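Local coordinates for trimethylamine-N-oxide reductase (Haemophilus influenzae, PDB 7L5I), which probably reduces S- or N-oxides such as trimethylamine N-oxide at a molybdenum centre held by two molybdopterin guanine dinucleotide cofactors, at residues R430-L435 / V475-K480; L436-K441 / Y451-A456. All blocks are in the same frame, centred on the assembly; numbering follows the deposited sequence.

Interaction 1 (R430-L435 / V475-K480); sequences RIADVL and VKAFQK
L435 and A477 meet where the helix beginning at I431 packs against the last turn of helix 471-477. The CB of L435 lies 3.7 Å from A477 O and 4.0 Å from A477 CB, so the first carbon already rests on the backbone of the other helix. With CG beside its own backbone N and anti to the carbonyl carbon (chi1 -67°), the branch leads on to CD1, which comes within 3.8 Å of F478 CE1. This methyl reaches the ring obliquely and also touches A477 O. Around it, V457 of strand 456-460 adds to the apolar surroundings of L435, and F478 packs against W459 and edge-to-face with F465.

One turn earlier, A432 lets the helices come close: its CB is 4.0 Å from A477 CB, and the CA atoms of these two alanines are 5.3 Å apart. A477 CB touches A432 O at 3.7 Å and lies near the CB atoms of both A432 and L435. Beyond the helix end, A477 to K480 form a type I beta turn, closed by the backbone bond from K480 N to A477 O. The turn brings K480 CB to 3.4 Å from L435 O, while its chain, bent at chi2 (-55°), carries the amino group away from the contact. Helix 471-477 lies in the beta-alpha-beta crossover between the neighbouring parallel strands 456-460 and 483-488; helix 431-436 packs on its C-terminal end, and L435 and F478 both reach strand 456-460.

Interaction 2 (L436-K441 / Y451-A456); sequences LHPGKK and YPDIKA
Two backbone hydrogen bonds join Y451 to the turn after helix 431-436: G439 N donates to Y451 O (3.0 Å), from above the carbonyl plane, and Y451 N donates to K440 O (2.8 Å), almost straight at 174°. The turn, H437 to K440, is a type II beta turn with G439 in its third position, where a positive phi of 88° would jam a CB against the preceding carbonyl. It lies at the base of the beta hairpin of strands 441-444 and 447-450. The Y451 ring packs against this turn, beside H437 O and K440. H437 O lies at the ring edge near its plane, 3.5 Å from CD2, and K440 CB is 3.7 Å from Y451 CD2. A chi1 of -176° swings K440 CG away from the backbone N, and the extended chain runs beside the ring, pointing the same way as the tyrosine. Their polar ends, Y451 OH and K440 NZ, both reach D433 on the preceding helix, as does H437 ND1. Further along, P438 meets D453 obliquely: P438 CB touches P452 O, and P438 CG lies 3.7 Å from D453 OD1, the same oxygen that K455 NZ holds in a salt bridge whose hydrogen bond is weak.

Overall arrangement
Along the chain, segment 430-435, the start of helix 431-436 with its N-cap residue, enters interaction 1 and runs directly into 436-441 of interaction 2. The hairpin of strands 441-444 and 447-450 follows, and interaction 2 closes this short excursion when 451-456 returns beside the turn. Strand 456-460 then enters the mixed sheet, and helix 471-477 brings 475-480 back to 430-435, so interaction 1 closes the larger loop with interaction 2 nested inside it. Their centres are 9 Å apart. D433 is the residue of 430-435 on which side chains of interaction 2 converge, and V434 packs on the tyrosine ring nearby.

Interaction 1 (R430-L435 / V475-K480)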
loop_
_atom_site.group_PDB
_atom_site.type_symbol
_atom_site.label_atom_id
_atom_site.label_comp_id
_atom_site.label_asym_id
_atom_site.label_seq_id
_atom_site.Cartn_x
_atom_site.Cartn_y
_atom_site.Cartn_z
ATOM N N ARG A 430 -4.135 14.531 -0.269
ATOM C CA ARG A 430 -4.736 15.808 -0.629
ATOM C C ARG A 430 -4.422 16.232 -2.077
ATOM O O ARG A 430 -4.780 17.341 -2.462
ATOM C CB ARG A 430 -4.266 16.902 0.338
ATOM C CG ARG A 430 -4.573 16.651 1.818
ATOM C CD ARG A 430 -6.061 16.762 2.171
ATOM N NE ARG A 430 -6.803 15.585 1.770
ATOM C CZ ARG A 430 -7.990 15.603 1.170
ATOM N NH1 ARG A 430 -8.599 16.751 0.889
ATOM N NH2 ARG A 430 -8.565 14.470 0.822
ATOM N N ILE A 431 -3.812 15.365 -2.894
ATOM C CA ILE A 431 -3.323 15.773 -4.219
ATOM C C ILE A 431 -4.426 16.422 -5.077
ATOM O O ILE A 431 -4.197 17.455 -5.728
ATOM C CB ILE A 431 -2.692 14.557 -4.923
ATOM C CG1 ILE A 431 -2.204 14.919 -6.311
ATOM C CG2 ILE A 431 -3.683 13.407 -5.028
ATOM C CD1 ILE A 431 -1.170 16.004 -6.304
ATOM N N ALA A 432 -5.603 15.818 -5.150
ATOM C CA ALA A 432 -6.675 16.408 -5.960
ATOM C C ALA A 432 -7.061 17.785 -5.434
ATOM O O ALA A 432 -7.195 18.749 -6.193
ATOM C CB ALA A 432 -7.888 15.478 -5.988
ATOM N N ASP A 433 -7.260 17.879 -4.125
ATOM C CA ASP A 433 -7.556 19.140 -3.457
ATOM C C ASP A 433 -6.503 20.190 -3.763
ATOM O O ASP A 433 -6.840 21.359 -3.995
ATOM C CB ASP A 433 -7.641 18.840 -1.952
ATOM C CG ASP A 433 -8.517 19.794 -1.173
ATOM O OD1 ASP A 433 -9.383 20.491 -1.754
ATOM O OD2 ASP A 433 -8.347 19.784 0.068
ATOM N N VAL A 434 -5.222 19.800 -3.762
ATOM C CA VAL A 434 -4.135 20.742 -4.028
ATOM C C VAL A 434 -4.190 21.227 -5.469
ATOM O O VAL A 434 -4.057 22.427 -5.756
ATOM C CB VAL A 434 -2.768 20.080 -3.736
ATOM C CG1 VAL A 434 -1.622 20.900 -4.300
ATOM C CG2 VAL A 434 -2.568 19.867 -2.247
ATOM N N LEU A 435 -4.319 20.297 -6.411
ATOM C CA LEU A 435 -4.299 20.703 -7.809
ATOM C C LEU A 435 -5.451 21.646 -8.120
ATOM O O LEU A 435 -5.300 22.560 -8.942
ATOM C CB LEU A 435 -4.368 19.476 -8.718
ATOM C CG LEU A 435 -3.148 18.549 -8.697
ATOM C CD1 LEU A 435 -3.395 17.399 -9.689
ATOM C CD2 LEU A 435 -1.850 19.284 -9.036
ATOM N N VAL A 475 -10.190 13.547 -12.145
ATOM C CA VAL A 475 -10.208 13.960 -13.547
ATOM C C VAL A 475 -10.224 15.480 -13.656
ATOM O O VAL A 475 -9.498 16.070 -14.457
ATOM C CB VAL A 475 -11.411 13.339 -14.279
ATOM C CG1 VAL A 475 -11.588 14.004 -15.646
ATOM C CG2 VAL A 475 -11.228 11.845 -14.438
ATOM N N LYS A 476 -11.075 16.140 -12.863
ATOM C CA LYS A 476 -11.128 17.594 -12.872
ATOM C C LYS A 476 -9.823 18.202 -12.389
ATOM O O LYS A 476 -9.345 19.202 -12.945
ATOM C CB LYS A 476 -12.297 18.068 -12.007
ATOM C CG LYS A 476 -13.637 17.600 -12.531
ATOM C CD LYS A 476 -13.750 17.817 -14.036
ATOM C CE LYS A 476 -15.168 17.610 -14.555
ATOM N NZ LYS A 476 -15.229 16.473 -15.514
ATOM N N ALA A 477 -9.233 17.617 -11.343
ATOM C CA ALA A 477 -7.980 18.121 -10.808
ATOM C C ALA A 477 -6.878 18.102 -11.857
ATOM O O ALA A 477 -6.061 19.024 -11.931
ATOM C CB ALA A 477 -7.567 17.272 -9.600
ATOM N N PHE A 478 -6.833 17.058 -12.661
ATOM C CA PHE A 478 -5.791 16.942 -13.671
ATOM C C PHE A 478 -6.028 17.820 -14.877
ATOM O O PHE A 478 -5.177 17.846 -15.773
ATOM C CB PHE A 478 -5.646 15.478 -14.094
ATOM C CG PHE A 478 -4.556 14.781 -13.362
ATOM C CD1 PHE A 478 -4.665 14.558 -11.998
ATOM C CD2 PHE A 478 -3.404 14.388 -14.012
ATOM C CE1 PHE A 478 -3.643 13.938 -11.284
ATOM C CE2 PHE A 478 -2.364 13.762 -13.299
ATOM C CZ PHE A 478 -2.481 13.551 -11.941
ATOM N N GLN A 479 -7.144 18.538 -14.928
ATOM C CA GLN A 479 -7.312 19.598 -15.924
ATOM C C GLN A 479 -6.634 20.899 -15.527
ATOM O O GLN A 479 -6.545 21.804 -16.352
ATOM C CB GLN A 479 -8.792 19.867 -16.165
ATOM C CG GLN A 479 -9.483 18.649 -16.726
ATOM C CD GLN A 479 -10.983 18.793 -16.838
ATOM O OE1 GLN A 479 -11.585 19.736 -16.311
ATOM N NE2 GLN A 479 -11.598 17.847 -17.523
ATOM N N LYS A 480 -6.139 21.016 -14.311
ATOM C CA LYS A 480 -5.626 22.294 -13.846
ATOM C C LYS A 480 -4.187 22.554 -14.289
ATOM O O LYS A 480 -3.855 23.699 -14.639
ATOM C CB LYS A 480 -5.727 22.381 -12.320
ATOM C CG LYS A 480 -7.157 22.511 -11.804
ATOM C CD LYS A 480 -7.857 23.706 -12.441
ATOM C CE LYS A 480 -9.099 24.136 -11.678
ATOM N NZ LYS A 480 -9.749 25.296 -12.369
#

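Interaction 2 (L436-K441 / Y451-A456)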
loop_
_atom_site.group_PDB
_atom_site.type_symbol
_atom_site.label_atom_id
_atom_site.label_comp_id
_atom_site.label_asym_id
_atom_site.label_seq_id
_atom_site.Cartn_x
_atom_site.Cartn_y
_atom_site.Cartn_z
ATOM N N LEU A 436 -6.602 21.445 -7.469
ATOM C CA LEU A 436 -7.776 22.259 -7.731
ATOM C C LEU A 436 -7.759 23.587 -6.983
ATOM O O LEU A 436 -8.337 24.565 -7.476
ATOM C CB LEU A 436 -9.044 21.503 -7.318
ATOM C CG LEU A 436 -9.454 20.318 -8.171
ATOM C CD1 LEU A 436 -10.407 19.408 -7.473
ATOM C CD2 LEU A 436 -10.060 20.837 -9.488
ATOM N N HIS A 437 -7.151 23.639 -5.794
ATOM C CA HIS A 437 -7.378 24.732 -4.837
ATOM C C HIS A 437 -6.090 25.307 -4.270
ATOM O O HIS A 437 -5.818 25.218 -3.065
ATOM C CB HIS A 437 -8.272 24.233 -3.699
ATOM C CG HIS A 437 -9.512 23.544 -4.179
ATOM N ND1 HIS A 437 -9.905 22.306 -3.720
ATOM C CD2 HIS A 437 -10.426 23.904 -5.114
ATOM C CE1 HIS A 437 -11.022 21.947 -4.325
ATOM N NE2 HIS A 437 -11.364 22.903 -5.172
ATOM N N PRO A 438 -5.285 25.949 -5.099
ATOM C CA PRO A 438 -4.067 26.569 -4.568
ATOM C C PRO A 438 -4.387 27.608 -3.499
ATOM O O PRO A 438 -5.368 28.341 -3.596
ATOM C CB PRO A 438 -3.416 27.217 -5.799
ATOM C CG PRO A 438 -4.418 27.197 -6.851
ATOM C CD PRO A 438 -5.390 26.090 -6.559
ATOM N N GLY A 439 -3.543 27.652 -2.468
ATOM C CA GLY A 439 -3.695 28.593 -1.373
ATOM C C GLY A 439 -4.577 28.125 -0.232
ATOM O O GLY A 439 -4.559 28.742 0.844
ATOM N N LYS A 440 -5.360 27.071 -0.437
ATOM C CA LYS A 440 -6.198 26.534 0.620
ATOM C C LYS A 440 -5.333 26.096 1.785
ATOM O O LYS A 440 -4.217 25.602 1.594
ATOM C CB LYS A 440 -7.018 25.367 0.084
ATOM C CG LYS A 440 -8.008 24.762 1.044
ATOM C CD LYS A 440 -8.950 23.856 0.263
ATOM C CE LYS A 440 -9.678 22.848 1.105
ATOM N NZ LYS A 440 -10.750 22.251 0.225
ATOM N N LYS A 441 -5.840 26.284 2.997
ATOM C CA LYS A 441 -5.114 25.876 4.196
ATOM C C LYS A 441 -5.846 24.734 4.877
ATOM O O LYS A 441 -7.079 24.705 4.903
ATOM C CB LYS A 441 -4.956 27.037 5.174
ATOM C CG LYS A 441 -4.432 28.297 4.519
ATOM C CD LYS A 441 -3.765 29.227 5.524
ATOM C CE LYS A 441 -3.469 30.599 4.911
ATOM N NZ LYS A 441 -2.011 30.831 4.655
ATOM N N TYR A 451 -1.596 25.008 0.656
ATOM C CA TYR A 451 -1.405 24.313 -0.604
ATOM C C TYR A 451 -0.605 25.156 -1.595
ATOM O O TYR A 451 -0.886 26.349 -1.779
ATOM C CB TYR A 451 -2.745 23.971 -1.233
ATOM C CG TYR A 451 -3.567 22.913 -0.535
ATOM C CD1 TYR A 451 -3.076 22.201 0.550
ATOM C CD2 TYR A 451 -4.829 22.602 -1.005
ATOM C CE1 TYR A 451 -3.849 21.204 1.150
ATOM C CE2 TYR A 451 -5.591 21.632 -0.423
ATOM C CZ TYR A 451 -5.102 20.932 0.663
ATOM O OH TYR A 451 -5.904 19.956 1.216
ATOM N N PRO A 452 0.334 24.560 -2.311
ATOM C CA PRO A 452 1.062 25.287 -3.356
ATOM C C PRO A 452 0.231 25.402 -4.632
ATOM O O PRO A 452 -0.850 24.837 -4.757
ATOM C CB PRO A 452 2.301 24.410 -3.567
ATOM C CG PRO A 452 1.808 23.033 -3.294
ATOM C CD PRO A 452 0.737 23.140 -2.229
ATOM N N ASP A 453 0.781 26.141 -5.610
ATOM C CA ASP A 453 0.105 26.427 -6.876
ATOM C C ASP A 453 0.819 25.672 -8.000
ATOM O O ASP A 453 1.840 26.130 -8.512
ATOM C CB ASP A 453 0.103 27.939 -7.124
ATOM C CG ASP A 453 -0.711 28.348 -8.336
ATOM O OD1 ASP A 453 -1.373 27.488 -8.960
ATOM O OD2 ASP A 453 -0.682 29.553 -8.672
ATOM N N ILE A 454 0.263 24.521 -8.402
ATOM C CA ILE A 454 0.983 23.546 -9.224
ATOM C C ILE A 454 0.628 23.774 -10.682
ATOM O O ILE A 454 -0.552 23.756 -11.049
ATOM C CB ILE A 454 0.653 22.089 -8.807
ATOM C CG1 ILE A 454 1.058 21.804 -7.359
ATOM C CG2 ILE A 454 1.302 21.100 -9.792
ATOM C CD1 ILE A 454 2.515 22.038 -7.039
ATOM N N LYS A 455 1.654 23.933 -11.523
ATOM C CA LYS A 455 1.514 24.116 -12.964
ATOM C C LYS A 455 1.967 22.920 -13.786
ATOM O O LYS A 455 1.609 22.827 -14.965
ATOM C CB LYS A 455 2.341 25.324 -13.429
ATOM C CG LYS A 455 2.050 26.593 -12.651
ATOM C CD LYS A 455 0.621 27.017 -12.822
ATOM C CE LYS A 455 0.321 28.245 -11.974
ATOM N NZ LYS A 455 -1.116 28.594 -12.095
ATOM N N ALA A 456 2.788 22.047 -13.220
ATOM C CA ALA A 456 3.281 20.885 -13.937
ATOM C C ALA A 456 3.243 19.683 -13.005
ATOM O O ALA A 456 3.566 19.799 -11.822
ATOM C CB ALA A 456 4.705 21.122 -14.425
#